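PDB 3UBF: neural-cadherin from Drosophila melanogaster, which mediates calcium-dependent, preferentially homophilic adhesion between cells through an ectodomain rich in cadherin repeats. Local coordinates for residues A[173-184]-A[196-207]. Residues are numbered along the deposited sequence; the frame is centred on the assembly and turned at random.
With ZN (zinc ion), chain J.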
ATOM      1  N   LEU A 173      30.039  -6.179  12.537  1.00 46.59           N
ATOM      2  CA  LEU A 173      30.160  -5.918  11.118  1.00 47.33           C
ATOM      3  C   LEU A 173      29.606  -7.101  10.320  1.00 48.05           C
ATOM      4  O   LEU A 173      29.820  -8.260  10.691  1.00 48.65           O
ATOM      5  CB  LEU A 173      31.621  -5.652  10.755  1.00 48.85           C
ATOM      6  CG  LEU A 173      32.001  -5.288   9.312  1.00 49.60           C
ATOM      7  CD1 LEU A 173      31.138  -4.141   8.748  1.00 47.11           C
ATOM      8  CD2 LEU A 173      33.504  -4.964   9.225  1.00 49.44           C
ATOM      9  N   ASP A 174      28.869  -6.796   9.248  1.00 47.97           N
ATOM     10  CA  ASP A 174      28.312  -7.804   8.349  1.00 48.65           C
ATOM     11  C   ASP A 174      27.267  -8.698   9.019  1.00 47.14           C
ATOM     12  O   ASP A 174      26.731  -9.579   8.371  1.00 47.46           O
ATOM     13  CB  ASP A 174      29.417  -8.693   7.718  1.00 51.53           C
ATOM     14  CG  ASP A 174      30.489  -7.892   6.953  1.00 55.76           C
ATOM     15  OD1 ASP A 174      30.119  -6.989   6.159  1.00 59.76           O
ATOM     16  OD2 ASP A 174      31.705  -8.181   7.132  1.00 59.01           O
ATOM     17  N   MET A 175      26.991  -8.503  10.307  1.00 45.93           N
ATOM     18  CA  MET A 175      25.996  -9.330  10.976  1.00 45.15           C
ATOM     19  C   MET A 175      24.586  -8.867  10.643  1.00 43.27           C
ATOM     20  O   MET A 175      24.297  -7.664  10.646  1.00 42.26           O
ATOM     21  CB  MET A 175      26.195  -9.351  12.487  1.00 45.54           C
ATOM     22  CG  MET A 175      25.307 -10.390  13.192  1.00 48.14           C
ATOM     23  SD  MET A 175      25.796 -10.749  14.904  1.00 55.79           S
ATOM     24  CE  MET A 175      24.212 -11.343  15.519  1.00 54.79           C
ATOM     25  N   GLU A 176      23.714  -9.826  10.344  1.00 42.59           N
ATOM     26  CA  GLU A 176      22.333  -9.513  10.007  1.00 40.88           C
ATOM     27  C   GLU A 176      21.409  -9.605  11.222  1.00 39.57           C
ATOM     28  O   GLU A 176      21.362 -10.632  11.915  1.00 40.34           O
ATOM     29  CB  GLU A 176      21.808 -10.392   8.861  1.00 41.15           C
ATOM     30  CG  GLU A 176      20.559  -9.785   8.223  1.00 41.30           C
ATOM     31  CD  GLU A 176      19.932 -10.598   7.104  1.00 43.38           C
ATOM     32  OE1 GLU A 176      20.003 -11.855   7.118  1.00 45.53           O
ATOM     33  OE2 GLU A 176      19.325  -9.956   6.218  1.00 42.58           O
ATOM     34  N   TYR A 177      20.682  -8.521  11.463  1.00 37.23           N
ATOM     35  CA  TYR A 177      19.680  -8.467  12.524  1.00 35.62           C
ATOM     36  C   TYR A 177      18.301  -8.403  11.868  1.00 34.49           C
ATOM     37  O   TYR A 177      18.018  -7.467  11.108  1.00 34.13           O
ATOM     38  CB  TYR A 177      19.923  -7.261  13.440  1.00 34.38           C
ATOM     39  CG  TYR A 177      21.328  -7.223  13.998  1.00 33.81           C
ATOM     40  CD1 TYR A 177      22.365  -6.607  13.286  1.00 32.54           C
ATOM     41  CD2 TYR A 177      21.626  -7.791  15.242  1.00 32.70           C
ATOM     42  CE1 TYR A 177      23.657  -6.549  13.795  1.00 33.33           C
ATOM     43  CE2 TYR A 177      22.924  -7.746  15.764  1.00 33.44           C
ATOM     44  CZ  TYR A 177      23.932  -7.125  15.031  1.00 34.21           C
ATOM     45  OH  TYR A 177      25.221  -7.095  15.506  1.00 35.45           O
ATOM     46  N   VAL A 178      17.455  -9.391  12.166  1.00 33.90           N
ATOM     47  CA  VAL A 178      16.188  -9.533  11.472  1.00 33.67           C
ATOM     48  C   VAL A 178      14.994  -9.251  12.379  1.00 33.54           C
ATOM     49  O   VAL A 178      14.849  -9.845  13.438  1.00 34.32           O
ATOM     50  CB  VAL A 178      16.043 -10.939  10.808  1.00 34.49           C
ATOM     51  CG1 VAL A 178      14.690 -11.091  10.138  1.00 33.56           C
ATOM     52  CG2 VAL A 178      17.149 -11.180   9.796  1.00 34.11           C
ATOM     53  N   LEU A 179      14.139  -8.336  11.955  1.00 32.88           N
ATOM     54  CA  LEU A 179      12.836  -8.182  12.581  1.00 32.92           C
ATOM     55  C   LEU A 179      11.764  -8.478  11.562  1.00 33.20           C
ATOM     56  O   LEU A 179      11.865  -8.054  10.406  1.00 32.57           O
ATOM     57  CB  LEU A 179      12.627  -6.757  13.059  1.00 32.32           C
ATOM     58  CG  LEU A 179      13.577  -6.136  14.059  1.00 32.63           C
ATOM     59  CD1 LEU A 179      13.136  -4.702  14.248  1.00 31.11           C
ATOM     60  CD2 LEU A 179      13.480  -6.911  15.353  1.00 33.40           C
ATOM     61  N   TYR A 180      10.740  -9.206  11.989  1.00 34.24           N
ATOM     62  CA  TYR A 180       9.503  -9.285  11.220  1.00 35.31           C
ATOM     63  C   TYR A 180       8.535  -8.262  11.786  1.00 35.47           C
ATOM     64  O   TYR A 180       8.299  -8.224  12.994  1.00 36.13           O
ATOM     65  CB  TYR A 180       8.919 -10.699  11.220  1.00 36.23           C
ATOM     66  CG  TYR A 180       9.693 -11.631  10.329  1.00 37.32           C
ATOM     67  CD1 TYR A 180      10.897 -12.189  10.757  1.00 38.06           C
ATOM     68  CD2 TYR A 180       9.239 -11.940   9.050  1.00 38.69           C
ATOM     69  CE1 TYR A 180      11.623 -13.030   9.939  1.00 41.08           C
ATOM     70  CE2 TYR A 180       9.957 -12.796   8.222  1.00 40.51           C
ATOM     71  CZ  TYR A 180      11.147 -13.328   8.673  1.00 42.00           C
ATOM     72  OH  TYR A 180      11.873 -14.171   7.876  1.00 46.12           O
ATOM     73  N   VAL A 181       8.021  -7.407  10.910  1.00 35.62           N
ATOM     74  CA  VAL A 181       7.258  -6.238  11.317  1.00 35.90           C
ATOM     75  C   VAL A 181       5.906  -6.252  10.622  1.00 36.71           C
ATOM     76  O   VAL A 181       5.732  -6.896   9.582  1.00 37.12           O
ATOM     77  CB  VAL A 181       7.999  -4.938  10.958  1.00 35.81           C
ATOM     78  CG1 VAL A 181       9.274  -4.770  11.806  1.00 35.59           C
ATOM     79  CG2 VAL A 181       8.334  -4.910   9.460  1.00 36.31           C
ATOM     80  N   LYS A 182       4.949  -5.535  11.193  1.00 37.24           N
ATOM     81  CA  LYS A 182       3.580  -5.596  10.733  1.00 38.05           C
ATOM     82  C   LYS A 182       2.971  -4.274  11.131  1.00 38.30           C
ATOM     83  O   LYS A 182       3.363  -3.694  12.144  1.00 37.81           O
ATOM     84  CB  LYS A 182       2.886  -6.729  11.476  1.00 39.09           C
ATOM     85  CG  LYS A 182       1.568  -7.230  10.934  1.00 41.94           C
ATOM     86  CD  LYS A 182       1.015  -8.245  11.942  1.00 45.90           C
ATOM     87  CE  LYS A 182      -0.337  -8.790  11.558  1.00 49.61           C
ATOM     88  NZ  LYS A 182      -0.231  -9.842  10.506  1.00 51.78           N
ATOM     89  N   ALA A 183       2.038  -3.784  10.324  1.00 38.85           N
ATOM     90  CA  ALA A 183       1.242  -2.632  10.715  1.00 40.09           C
ATOM     91  C   ALA A 183      -0.203  -3.082  10.754  1.00 41.87           C
ATOM     92  O   ALA A 183      -0.676  -3.759   9.844  1.00 42.42           O
ATOM     93  CB  ALA A 183       1.424  -1.487   9.757  1.00 39.55           C
ATOM     94  N   GLU A 184      -0.895  -2.741  11.829  1.00 43.24           N
ATOM     95  CA  GLU A 184      -2.239  -3.229  12.027  1.00 45.03           C
ATOM     96  C   GLU A 184      -3.184  -2.063  12.164  1.00 46.65           C
ATOM     97  O   GLU A 184      -2.858  -1.029  12.758  1.00 46.83           O
ATOM     98  CB  GLU A 184      -2.344  -4.161  13.243  1.00 45.53           C
ATOM     99  CG  GLU A 184      -3.712  -4.841  13.371  1.00 47.78           C
ATOM    100  CD  GLU A 184      -3.809  -5.834  14.522  1.00 49.51           C
ATOM    101  OE1 GLU A 184      -2.808  -6.505  14.828  1.00 49.17           O
ATOM    102  OE2 GLU A 184      -4.903  -5.961  15.115  1.00 52.43           O
ATOM    103  N   GLN A 196      -7.662  -5.634   9.812  1.00 47.17           N
ATOM    104  CA  GLN A 196      -6.760  -5.930   8.703  1.00 46.07           C
ATOM    105  C   GLN A 196      -5.373  -5.395   8.992  1.00 44.42           C
ATOM    106  O   GLN A 196      -5.183  -4.471   9.796  1.00 44.37           O
ATOM    107  CB  GLN A 196      -7.216  -5.271   7.402  1.00 46.26           C
ATOM    108  CG  GLN A 196      -8.576  -5.657   6.881  1.00 49.67           C
ATOM    109  CD  GLN A 196      -9.331  -4.449   6.318  1.00 52.32           C
ATOM    110  OE1 GLN A 196      -8.766  -3.360   6.150  1.00 51.99           O
ATOM    111  NE2 GLN A 196     -10.616  -4.635   6.037  1.00 55.19           N
ATOM    112  N   SER A 197      -4.396  -5.944   8.292  1.00 42.85           N
ATOM    113  CA  SER A 197      -3.056  -5.477   8.459  1.00 41.03           C
ATOM    114  C   SER A 197      -2.210  -5.687   7.217  1.00 39.64           C
ATOM    115  O   SER A 197      -2.638  -6.268   6.236  1.00 40.00           O
ATOM    116  CB  SER A 197      -2.432  -6.159   9.670  1.00 41.29           C
ATOM    117  OG  SER A 197      -2.487  -7.558   9.548  1.00 42.87           O
ATOM    118  N   THR A 198      -1.001  -5.168   7.268  1.00 38.01           N
ATOM    119  CA  THR A 198      -0.023  -5.442   6.261  1.00 37.15           C
ATOM    120  C   THR A 198       0.335  -6.918   6.348  1.00 36.84           C
ATOM    121  O   THR A 198      -0.051  -7.601   7.294  1.00 37.18           O
ATOM    122  CB  THR A 198       1.257  -4.667   6.553  1.00 36.08           C
ATOM    123  OG1 THR A 198       1.783  -5.117   7.804  1.00 35.67           O
ATOM    124  CG2 THR A 198       1.002  -3.159   6.607  1.00 36.68           C
ATOM    125  N   PRO A 199       1.075  -7.414   5.353  1.00 36.61           N
ATOM    126  CA  PRO A 199       1.813  -8.651   5.562  1.00 36.67           C
ATOM    127  C   PRO A 199       2.859  -8.465   6.663  1.00 35.65           C
ATOM    128  O   PRO A 199       3.224  -7.327   7.000  1.00 35.16           O
ATOM    129  CB  PRO A 199       2.521  -8.863   4.226  1.00 36.83           C
ATOM    130  CG  PRO A 199       1.707  -8.101   3.237  1.00 38.10           C
ATOM    131  CD  PRO A 199       1.220  -6.901   3.978  1.00 36.62           C
ATOM    132  N   GLU A 200       3.330  -9.574   7.218  1.00 35.49           N
ATOM    133  CA  GLU A 200       4.439  -9.556   8.154  1.00 34.75           C
ATOM    134  C   GLU A 200       5.704  -9.545   7.333  1.00 34.30           C
ATOM    135  O   GLU A 200       6.130 -10.588   6.831  1.00 35.96           O
ATOM    136  CB  GLU A 200       4.389 -10.778   9.060  1.00 35.14           C
ATOM    137  CG  GLU A 200       3.051 -10.896   9.759  1.00 36.91           C
ATOM    138  CD  GLU A 200       2.931 -12.121  10.612  1.00 40.67           C
ATOM    139  OE1 GLU A 200       3.859 -12.957  10.612  1.00 40.98           O
ATOM    140  OE2 GLU A 200       1.885 -12.255  11.293  1.00 44.52           O
ATOM    141  N   GLU A 201       6.276  -8.358   7.170  1.00 32.69           N
ATOM    142  CA  GLU A 201       7.461  -8.162   6.347  1.00 32.43           C
ATOM    143  C   GLU A 201       8.755  -8.363   7.114  1.00 32.01           C
ATOM    144  O   GLU A 201       8.836  -8.112   8.321  1.00 31.84           O
ATOM    145  CB  GLU A 201       7.474  -6.755   5.726  1.00 31.70           C
ATOM    146  CG  GLU A 201       6.715  -6.631   4.406  1.00 33.20           C
ATOM    147  CD  GLU A 201       7.329  -7.422   3.254  1.00 36.27           C
ATOM    148  OE1 GLU A 201       8.445  -7.984   3.385  1.00 38.91           O
ATOM    149  OE2 GLU A 201       6.675  -7.500   2.203  1.00 38.42           O
ATOM    150  N   ARG A 202       9.781  -8.771   6.385  1.00 32.15           N
ATOM    151  CA  ARG A 202      11.093  -8.995   6.954  1.00 31.60           C
ATOM    152  C   ARG A 202      11.986  -7.780   6.776  1.00 31.23           C
ATOM    153  O   ARG A 202      12.256  -7.352   5.656  1.00 31.33           O
ATOM    154  CB  ARG A 202      11.738 -10.200   6.293  1.00 32.14           C
ATOM    155  CG  ARG A 202      13.059 -10.585   6.871  1.00 30.88           C
ATOM    156  CD  ARG A 202      13.534 -11.778   6.137  1.00 31.12           C
ATOM    157  NE  ARG A 202      14.798 -12.311   6.631  1.00 32.34           N
ATOM    158  CZ  ARG A 202      16.001 -11.900   6.242  1.00 31.44           C
ATOM    159  NH1 ARG A 202      16.126 -10.899   5.373  1.00 29.48           N
ATOM    160  NH2 ARG A 202      17.084 -12.492   6.737  1.00 31.45           N
ATOM    161  N   LEU A 203      12.453  -7.256   7.906  1.00 31.02           N
ATOM    162  CA  LEU A 203      13.394  -6.150   7.940  1.00 30.37           C
ATOM    163  C   LEU A 203      14.773  -6.690   8.316  1.00 30.69           C
ATOM    164  O   LEU A 203      14.975  -7.299   9.389  1.00 30.46           O
ATOM    165  CB  LEU A 203      12.921  -5.046   8.897  1.00 29.41           C
ATOM    166  CG  LEU A 203      13.909  -3.925   9.268  1.00 29.29           C
ATOM    167  CD1 LEU A 203      14.476  -3.224   8.039  1.00 29.09           C
ATOM    168  CD2 LEU A 203      13.276  -2.918  10.202  1.00 27.11           C
ATOM    169  N   SER A 204      15.701  -6.465   7.394  1.00 30.77           N
ATOM    170  CA  SER A 204      17.076  -6.895   7.513  1.00 31.45           C
ATOM    171  C   SER A 204      17.938  -5.689   7.843  1.00 31.08           C
ATOM    172  O   SER A 204      18.011  -4.744   7.055  1.00 31.28           O
ATOM    173  CB  SER A 204      17.544  -7.511   6.190  1.00 32.34           C
ATOM    174  OG  SER A 204      18.951  -7.379   6.065  1.00 34.27           O
ATOM    175  N   ILE A 205      18.575  -5.724   9.013  1.00 30.58           N
ATOM    176  CA  ILE A 205      19.475  -4.660   9.451  1.00 30.25           C
ATOM    177  C   ILE A 205      20.868  -5.262   9.577  1.00 30.40           C
ATOM    178  O   ILE A 205      21.061  -6.229  10.305  1.00 30.52           O
ATOM    179  CB  ILE A 205      19.013  -4.065  10.800  1.00 30.34           C
ATOM    180  CG1 ILE A 205      17.552  -3.609  10.711  1.00 29.14           C
ATOM    181  CG2 ILE A 205      19.908  -2.913  11.215  1.00 30.72           C
ATOM    182  CD1 ILE A 205      16.884  -3.393  12.044  1.00 29.75           C
ATOM    183  N   VAL A 206      21.819  -4.728   8.820  1.00 30.32           N
ATOM    184  CA  VAL A 206      23.165  -5.292   8.779  1.00 30.72           C
ATOM    185  C   VAL A 206      24.143  -4.372   9.516  1.00 31.28           C
ATOM    186  O   VAL A 206      24.115  -3.153   9.333  1.00 31.54           O
ATOM    187  CB  VAL A 206      23.620  -5.579   7.321  1.00 31.78           C
ATOM    188  CG1 VAL A 206      25.100  -5.990   7.256  1.00 32.30           C
ATOM    189  CG2 VAL A 206      22.776  -6.672   6.707  1.00 30.34           C
ATOM    190  N   GLY A 207      24.990  -4.941  10.369  1.00 31.64           N
ATOM    191  CA  GLY A 207      25.984  -4.141  11.071  1.00 31.68           C
ATOM    192  C   GLY A 207      26.894  -3.372  10.120  1.00 33.08           C
ATOM    193  O   GLY A 207      27.550  -3.958   9.258  1.00 33.70           O
TER
HETATM  194 ZN    ZN J   9       1.371 -14.344  11.570  1.00 90.89          ZN
HETATM  195  O   HOH W   1      14.833 -14.747   8.671  1.00 11.59           O
HETATM  196  O   HOH W   2      -0.732 -15.053  10.442  1.00 42.88           O
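Tyr177, Leu179 and Val181 pair with Ile205, Leu203 and Glu201 through double backbone hydrogen bonds, making strands 176-184 and 201-207 antiparallel neighbours at the centre of one sheet of the middle cadherin repeat of this three-repeat fragment. Strand 113-117 flanks 201-207, and 141-149 flanks 176-184. The pairing carries on at the 207 end, where Gly207 N bonds Met175 O (2.8 Å). At the other end the register slips by one residue: Ala183 N donates to the hydroxyl Thr198 OG1 (2.9 Å, nearly straight at 173°), while Thr198 N donates to Ala183 O. Thr198 OG1 in turn hydrogen-bonds Pro199 O.

Polar side chains line the face of Glu176, Tyr180, Arg202 and Ser204. With CG anti to the backbone N (chi1 -176°) and its chain extended to NE, Arg202 runs across Val178 to Glu176. Its NH2 meets OE1 of Glu176 at 3.0 Å from above the carboxylate plane, a salt bridge; Ser204 OG donates to the anti lone pair of Glu176 OE2 (2.6 Å). Arg210 also bonds Ser204 OG. A water joins Tyr180 OH to Arg202 NE. Glu200 OE2 binds zinc (2.2 Å) and makes a weak salt bridge to Lys182 NZ (3.3 Å).

Carbon contacts flank the arginine. Val178 CG2 lies over one guanidinium face, 3.3 Å from Arg202 NH2, and Arg202 CG sits over the Tyr180 ring, offset toward its rim. From the opposite face Val181 and Leu203 reach Leu130 and Phe128 of strand 126-133, across the beta sandwich.

The pair thus turns one largely apolar face into the sandwich, while the other carries charge pairs; Glu200, shared by zinc and Lys182, probably stays ionised.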